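Local coordinates for transferrin binding protein B (Actinobacillus suis, PDB 3PQU) that binds host transferrin as an outer-membrane surface lipoprotein, probably presenting it to the bacterium's iron-uptake machinery, at residues A[67-72]-A[179-184]; A[166-172]-A[232-238]. One frame throughout, in Å; residues are numbered along the deposited sequence.

Contact 1 (A[67-72]-A[179-184]); sequences DTTDEL and TSDVKT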
loop_
_atom_site.group_PDB
_atom_site.type_symbol
_atom_site.label_atom_id
_atom_site.label_comp_id
_atom_site.label_asym_id
_atom_site.label_seq_id
_atom_site.Cartn_x
_atom_site.Cartn_y
_atom_site.Cartn_z
ATOM N N ASP A 67 -30.129 -15.189 20.188
ATOM C CA ASP A 67 -29.454 -13.953 19.836
ATOM C C ASP A 67 -30.346 -13.091 18.942
ATOM O O ASP A 67 -31.029 -13.602 18.043
ATOM C CB ASP A 67 -28.150 -14.246 19.080
ATOM C CG ASP A 67 -27.106 -14.893 19.953
ATOM O OD1 ASP A 67 -27.435 -15.256 21.101
ATOM O OD2 ASP A 67 -25.957 -15.045 19.490
ATOM N N THR A 68 -30.345 -11.784 19.191
ATOM C CA THR A 68 -31.057 -10.848 18.319
ATOM C C THR A 68 -30.118 -10.059 17.419
ATOM O O THR A 68 -30.583 -9.274 16.597
ATOM C CB THR A 68 -31.839 -9.811 19.121
ATOM O OG1 THR A 68 -30.915 -9.060 19.935
ATOM C CG2 THR A 68 -32.886 -10.502 20.018
ATOM N N THR A 69 -28.807 -10.237 17.588
ATOM C CA THR A 69 -27.828 -9.470 16.820
ATOM C C THR A 69 -26.592 -10.269 16.415
ATOM O O THR A 69 -26.277 -11.295 17.004
ATOM C CB THR A 69 -27.286 -8.304 17.654
ATOM O OG1 THR A 69 -26.509 -8.835 18.732
ATOM C CG2 THR A 69 -28.421 -7.448 18.217
ATOM N N ASP A 70 -25.866 -9.751 15.430
ATOM C CA ASP A 70 -24.489 -10.165 15.193
ATOM C C ASP A 70 -23.741 -8.928 14.711
ATOM O O ASP A 70 -23.973 -8.427 13.602
ATOM C CB ASP A 70 -24.375 -11.312 14.177
ATOM C CG ASP A 70 -22.962 -11.890 14.111
ATOM O OD1 ASP A 70 -22.425 -12.079 12.996
ATOM O OD2 ASP A 70 -22.367 -12.129 15.184
ATOM N N GLU A 71 -22.842 -8.443 15.554
ATOM C CA GLU A 71 -22.290 -7.101 15.415
ATOM C C GLU A 71 -21.101 -7.031 14.478
ATOM O O GLU A 71 -20.405 -8.012 14.267
ATOM C CB GLU A 71 -21.890 -6.558 16.803
ATOM C CG GLU A 71 -23.076 -6.435 17.734
ATOM C CD GLU A 71 -22.681 -5.833 19.076
ATOM O OE1 GLU A 71 -23.584 -5.582 19.903
ATOM O OE2 GLU A 71 -21.466 -5.605 19.294
ATOM N N LEU A 72 -20.889 -5.860 13.898
ATOM C CA LEU A 72 -19.629 -5.577 13.237
ATOM C C LEU A 72 -18.742 -4.894 14.281
ATOM O O LEU A 72 -19.221 -4.122 15.093
ATOM C CB LEU A 72 -19.859 -4.645 12.051
ATOM C CG LEU A 72 -20.502 -5.234 10.795
ATOM C CD1 LEU A 72 -20.935 -4.124 9.815
ATOM C CD2 LEU A 72 -19.524 -6.198 10.124
ATOM N N THR A 179 -21.336 -4.657 3.605
ATOM C CA THR A 179 -22.158 -5.504 4.448
ATOM C C THR A 179 -22.588 -4.665 5.652
ATOM O O THR A 179 -21.809 -3.845 6.148
ATOM C CB THR A 179 -21.420 -6.776 4.956
ATOM O OG1 THR A 179 -22.309 -7.531 5.788
ATOM C CG2 THR A 179 -20.171 -6.425 5.795
ATOM N N SER A 180 -23.831 -4.859 6.092
ATOM C CA SER A 180 -24.332 -4.288 7.334
ATOM C C SER A 180 -23.963 -5.208 8.483
ATOM O O SER A 180 -23.302 -6.232 8.284
ATOM C CB SER A 180 -25.862 -4.137 7.295
ATOM O OG SER A 180 -26.530 -5.407 7.319
ATOM N N ASP A 181 -24.386 -4.841 9.695
ATOM C CA ASP A 181 -24.415 -5.797 10.785
ATOM C C ASP A 181 -25.796 -6.448 10.810
ATOM O O ASP A 181 -26.621 -6.193 9.938
ATOM C CB ASP A 181 -24.103 -5.131 12.144
ATOM C CG ASP A 181 -25.136 -4.074 12.541
ATOM O OD1 ASP A 181 -25.157 -3.674 13.732
ATOM O OD2 ASP A 181 -25.904 -3.638 11.655
ATOM N N VAL A 182 -26.061 -7.270 11.819
ATOM C CA VAL A 182 -27.334 -7.971 11.889
ATOM C C VAL A 182 -28.118 -7.573 13.137
ATOM O O VAL A 182 -27.550 -7.495 14.218
ATOM C CB VAL A 182 -27.107 -9.500 11.856
ATOM C CG1 VAL A 182 -28.311 -10.252 12.449
ATOM C CG2 VAL A 182 -26.808 -9.973 10.411
ATOM N N LYS A 183 -29.410 -7.285 12.970
ATOM C CA LYS A 183 -30.336 -7.070 14.095
ATOM C C LYS A 183 -31.715 -7.563 13.688
ATOM O O LYS A 183 -32.235 -7.158 12.650
ATOM C CB LYS A 183 -30.489 -5.566 14.413
ATOM C CG LYS A 183 -29.333 -4.941 15.130
ATOM C CD LYS A 183 -29.508 -3.442 15.222
ATOM C CE LYS A 183 -28.271 -2.768 15.806
ATOM N NZ LYS A 183 -28.513 -1.313 16.117
ATOM N N THR A 184 -32.339 -8.390 14.507
ATOM C CA THR A 184 -33.674 -8.872 14.171
ATOM C C THR A 184 -34.683 -7.708 14.112
ATOM O O THR A 184 -35.739 -7.821 13.493
ATOM C CB THR A 184 -34.163 -9.941 15.170
ATOM O OG1 THR A 184 -34.054 -9.423 16.499
ATOM C CG2 THR A 184 -33.331 -11.216 15.053
HETATM O O HOH W 1 -22.496 -3.583 14.706
#
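L72 CG, anti to its carbonyl carbon (chi1 -74°), rests 3.8 Å from D181 CB, while D181 CG, set between its own backbone N and carbonyl carbon (chi1 63°), carries OD1 to water 1, 2.8 Å away, which accepts from L72 N at 2.9 Å. The two side chains close one end of a short antiparallel beta ladder, in which strand 69-70 adds to the last residues of barrel strand 170-183. L72 CD1 lies against the backbone at 3.5 Å from S180 C; the other oxygen of D181 bonds to Y186 OH.

D70 and V182 form the hydrogen-bonded pair: D70 N reaches V182 O at 3.1 Å from above the carbonyl plane, and V182 N returns to D70 O at 3.0 Å. Their side chains share one face, CB to CB, with the D70 carboxylate held by R50 N. T69 and K183, the non-hydrogen-bonded pair, put CG2 and CG together on the other face. The ladder thus ties a segment of the handle sequence to the barrel. At its far end T184 N donates to T68 O over 2.9 Å, while the two threonine side chains cross at about a right angle.

Contact 2 (A[166-172]-A[232-238]); sequences KGNKVTY and EFAVDFD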
loop_
_atom_site.group_PDB
_atom_site.type_symbol
_atom_site.label_atom_id
_atom_site.label_comp_id
_atom_site.label_asym_id
_atom_site.label_seq_id
_atom_site.Cartn_x
_atom_site.Cartn_y
_atom_site.Cartn_z
ATOM N N LYS A 166 -0.322 14.886 -12.127
ATOM C CA LYS A 166 -0.413 16.315 -11.856
ATOM C C LYS A 166 -1.793 16.792 -12.306
ATOM O O LYS A 166 -2.366 16.236 -13.243
ATOM C CB LYS A 166 0.658 17.061 -12.658
ATOM C CG LYS A 166 2.075 16.588 -12.408
ATOM C CD LYS A 166 2.608 17.152 -11.113
ATOM C CE LYS A 166 2.701 18.668 -11.172
ATOM N NZ LYS A 166 3.078 19.251 -9.854
ATOM N N GLY A 167 -2.324 17.822 -11.653
ATOM C CA GLY A 167 -3.607 18.376 -12.053
ATOM C C GLY A 167 -4.603 18.588 -10.931
ATOM O O GLY A 167 -4.434 18.064 -9.827
ATOM N N ASN A 168 -5.645 19.359 -11.221
ATOM C CA ASN A 168 -6.669 19.718 -10.239
ATOM C C ASN A 168 -7.894 18.814 -10.289
ATOM O O ASN A 168 -8.745 18.872 -9.400
ATOM C CB ASN A 168 -7.130 21.168 -10.439
ATOM C CG ASN A 168 -6.082 22.182 -10.014
ATOM O OD1 ASN A 168 -5.785 23.129 -10.745
ATOM N ND2 ASN A 168 -5.516 21.989 -8.829
ATOM N N LYS A 169 -8.011 18.003 -11.338
ATOM C CA LYS A 169 -9.162 17.120 -11.418
ATOM C C LYS A 169 -8.907 15.904 -12.283
ATOM O O LYS A 169 -8.890 15.992 -13.510
ATOM C CB LYS A 169 -10.390 17.883 -11.923
ATOM C CG LYS A 169 -11.667 17.051 -11.969
ATOM C CD LYS A 169 -12.841 17.877 -12.485
ATOM C CE LYS A 169 -14.151 17.108 -12.385
ATOM N NZ LYS A 169 -15.331 17.970 -12.679
ATOM N N VAL A 170 -8.700 14.765 -11.637
ATOM C CA VAL A 170 -8.607 13.494 -12.347
ATOM C C VAL A 170 -9.765 12.621 -11.884
ATOM O O VAL A 170 -9.940 12.406 -10.679
ATOM C CB VAL A 170 -7.272 12.780 -12.069
ATOM C CG1 VAL A 170 -7.219 11.438 -12.816
ATOM C CG2 VAL A 170 -6.089 13.677 -12.469
ATOM N N THR A 171 -10.555 12.127 -12.835
ATOM C CA THR A 171 -11.751 11.336 -12.530
ATOM C C THR A 171 -11.453 9.842 -12.542
ATOM O O THR A 171 -10.788 9.358 -13.457
ATOM C CB THR A 171 -12.893 11.625 -13.534
ATOM O OG1 THR A 171 -13.344 12.961 -13.339
ATOM C CG2 THR A 171 -14.082 10.670 -13.305
ATOM N N TYR A 172 -11.920 9.132 -11.512
ATOM C CA TYR A 172 -11.836 7.670 -11.432
ATOM C C TYR A 172 -13.253 7.155 -11.363
ATOM O O TYR A 172 -14.087 7.757 -10.681
ATOM C CB TYR A 172 -11.115 7.200 -10.152
ATOM C CG TYR A 172 -9.638 7.532 -10.104
ATOM C CD1 TYR A 172 -8.671 6.546 -10.263
ATOM C CD2 TYR A 172 -9.213 8.836 -9.920
ATOM C CE1 TYR A 172 -7.311 6.863 -10.227
ATOM C CE2 TYR A 172 -7.864 9.158 -9.885
ATOM C CZ TYR A 172 -6.923 8.180 -10.041
ATOM O OH TYR A 172 -5.591 8.538 -10.012
ATOM N N GLU A 232 -17.920 7.142 -8.247
ATOM C CA GLU A 232 -17.162 8.096 -9.036
ATOM C C GLU A 232 -16.374 9.024 -8.120
ATOM O O GLU A 232 -16.884 9.467 -7.089
ATOM C CB GLU A 232 -18.074 8.894 -9.969
ATOM C CG GLU A 232 -17.270 9.757 -10.946
ATOM C CD GLU A 232 -18.115 10.371 -12.056
ATOM O OE1 GLU A 232 -19.174 9.799 -12.407
ATOM O OE2 GLU A 232 -17.703 11.429 -12.581
ATOM N N PHE A 233 -15.120 9.283 -8.479
ATOM C CA PHE A 233 -14.283 10.203 -7.707
ATOM C C PHE A 233 -13.633 11.297 -8.562
ATOM O O PHE A 233 -13.278 11.068 -9.720
ATOM C CB PHE A 233 -13.188 9.439 -6.968
ATOM C CG PHE A 233 -13.706 8.350 -6.075
ATOM C CD1 PHE A 233 -13.941 8.595 -4.733
ATOM C CD2 PHE A 233 -13.961 7.076 -6.580
ATOM C CE1 PHE A 233 -14.422 7.590 -3.889
ATOM C CE2 PHE A 233 -14.440 6.069 -5.753
ATOM C CZ PHE A 233 -14.672 6.328 -4.396
ATOM N N ALA A 234 -13.474 12.480 -7.977
ATOM C CA ALA A 234 -12.763 13.577 -8.623
ATOM C C ALA A 234 -11.545 13.888 -7.757
ATOM O O ALA A 234 -11.689 14.371 -6.639
ATOM C CB ALA A 234 -13.674 14.808 -8.753
ATOM N N VAL A 235 -10.347 13.579 -8.247
ATOM C CA VAL A 235 -9.153 13.739 -7.424
ATOM C C VAL A 235 -8.388 15.010 -7.791
ATOM O O VAL A 235 -8.018 15.204 -8.949
ATOM C CB VAL A 235 -8.199 12.527 -7.536
ATOM C CG1 VAL A 235 -6.953 12.764 -6.677
ATOM C CG2 VAL A 235 -8.907 11.234 -7.137
ATOM N N ASP A 236 -8.145 15.867 -6.805
ATOM C CA ASP A 236 -7.371 17.094 -7.023
ATOM C C ASP A 236 -5.963 16.841 -6.496
ATOM O O ASP A 236 -5.657 17.121 -5.330
ATOM C CB ASP A 236 -8.031 18.266 -6.288
ATOM C CG ASP A 236 -7.296 19.607 -6.488
ATOM O OD1 ASP A 236 -6.118 19.642 -6.922
ATOM O OD2 ASP A 236 -7.905 20.643 -6.164
ATOM N N PHE A 237 -5.108 16.287 -7.342
ATOM C CA PHE A 237 -3.785 15.875 -6.890
ATOM C C PHE A 237 -2.935 17.071 -6.462
ATOM O O PHE A 237 -2.198 16.997 -5.476
ATOM C CB PHE A 237 -3.068 15.047 -7.965
ATOM C CG PHE A 237 -3.569 13.618 -8.075
ATOM C CD1 PHE A 237 -3.222 12.661 -7.117
ATOM C CD2 PHE A 237 -4.366 13.229 -9.146
ATOM C CE1 PHE A 237 -3.683 11.343 -7.217
ATOM C CE2 PHE A 237 -4.829 11.919 -9.266
ATOM C CZ PHE A 237 -4.485 10.965 -8.293
ATOM N N ASP A 238 -3.044 18.176 -7.190
ATOM C CA ASP A 238 -2.269 19.375 -6.854
ATOM C C ASP A 238 -2.584 19.936 -5.454
ATOM O O ASP A 238 -1.699 20.466 -4.787
ATOM C CB ASP A 238 -2.435 20.450 -7.936
ATOM C CG ASP A 238 -1.790 20.051 -9.259
ATOM O OD1 ASP A 238 -1.122 18.991 -9.311
ATOM O OD2 ASP A 238 -1.952 20.798 -10.247
HETATM O O HOH W 2 0.903 17.767 -7.943
HETATM O O HOH W 3 -2.553 23.302 -10.335
HETATM O O HOH W 4 -15.609 13.302 -11.741
#
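The ring of F237 is met at its edge, in plane, by V170 CG2 and by Y172 OH, while V235 CG1 covers one face, 3.3 Å above the plane and over its centre. Y172 in turn presents a ring edge, with F237 CZ near its plane and 3.2 Å from Y172 OH, so the two rings meet edge to edge rather than stacking. V235 CG2 approaches Y172 CE2 obliquely at 3.6 Å. This cluster lies on the inner face of the N-lobe beta barrel, where strands 170-183 and 229-236 pair antiparallel; Y172 OH is held by A304 O, and F237 also meets the ring of F299.

Paired backbone bonds link V170 with V235 and Y172 with F233. T171 and A234, the non-hydrogen-bonded pair between them, point to the opposite face.

Past the ladder, side-chain and backbone hydrogen bonds keep the two segments together. N168 and D236 run alongside each other, with amide and carboxylate planes 84° apart: D236 OD1 lies in the amide plane, on a nearly straight bond from N168 ND2 (3.1 Å, 172°), but is approached from above its own carboxylate plane, and it also takes N239 N. D238 and G167 grip each other twice, D238 N giving to G167 O and G167 N to D238 OD1 at 2.9 Å. At the other end, water 4 bridges T171 OG1 (2.8 Å) and E232 OE2 (2.9 Å).

How the contacts relate
Both contacts use strand 170-183 of the N-lobe barrel: contact 2 takes the start of this strand and the residues leading into it, contact 1 its end. Their centres are 37 Å apart and their nearest atoms about 15 Å, so they do not touch. Along the chain the segments alternate: 67-72, 166-172, 179-184, 232-238. Contact 2 joins strands 170-183 and 229-236, neighbours within the barrel wall. Contact 1 instead adds strand 69-70, from the handle sequence, to the same sheet. One long strand thus belongs to the barrel wall at both places, and near its end it also takes up strand 69-70, linking the two parts of the N-lobe.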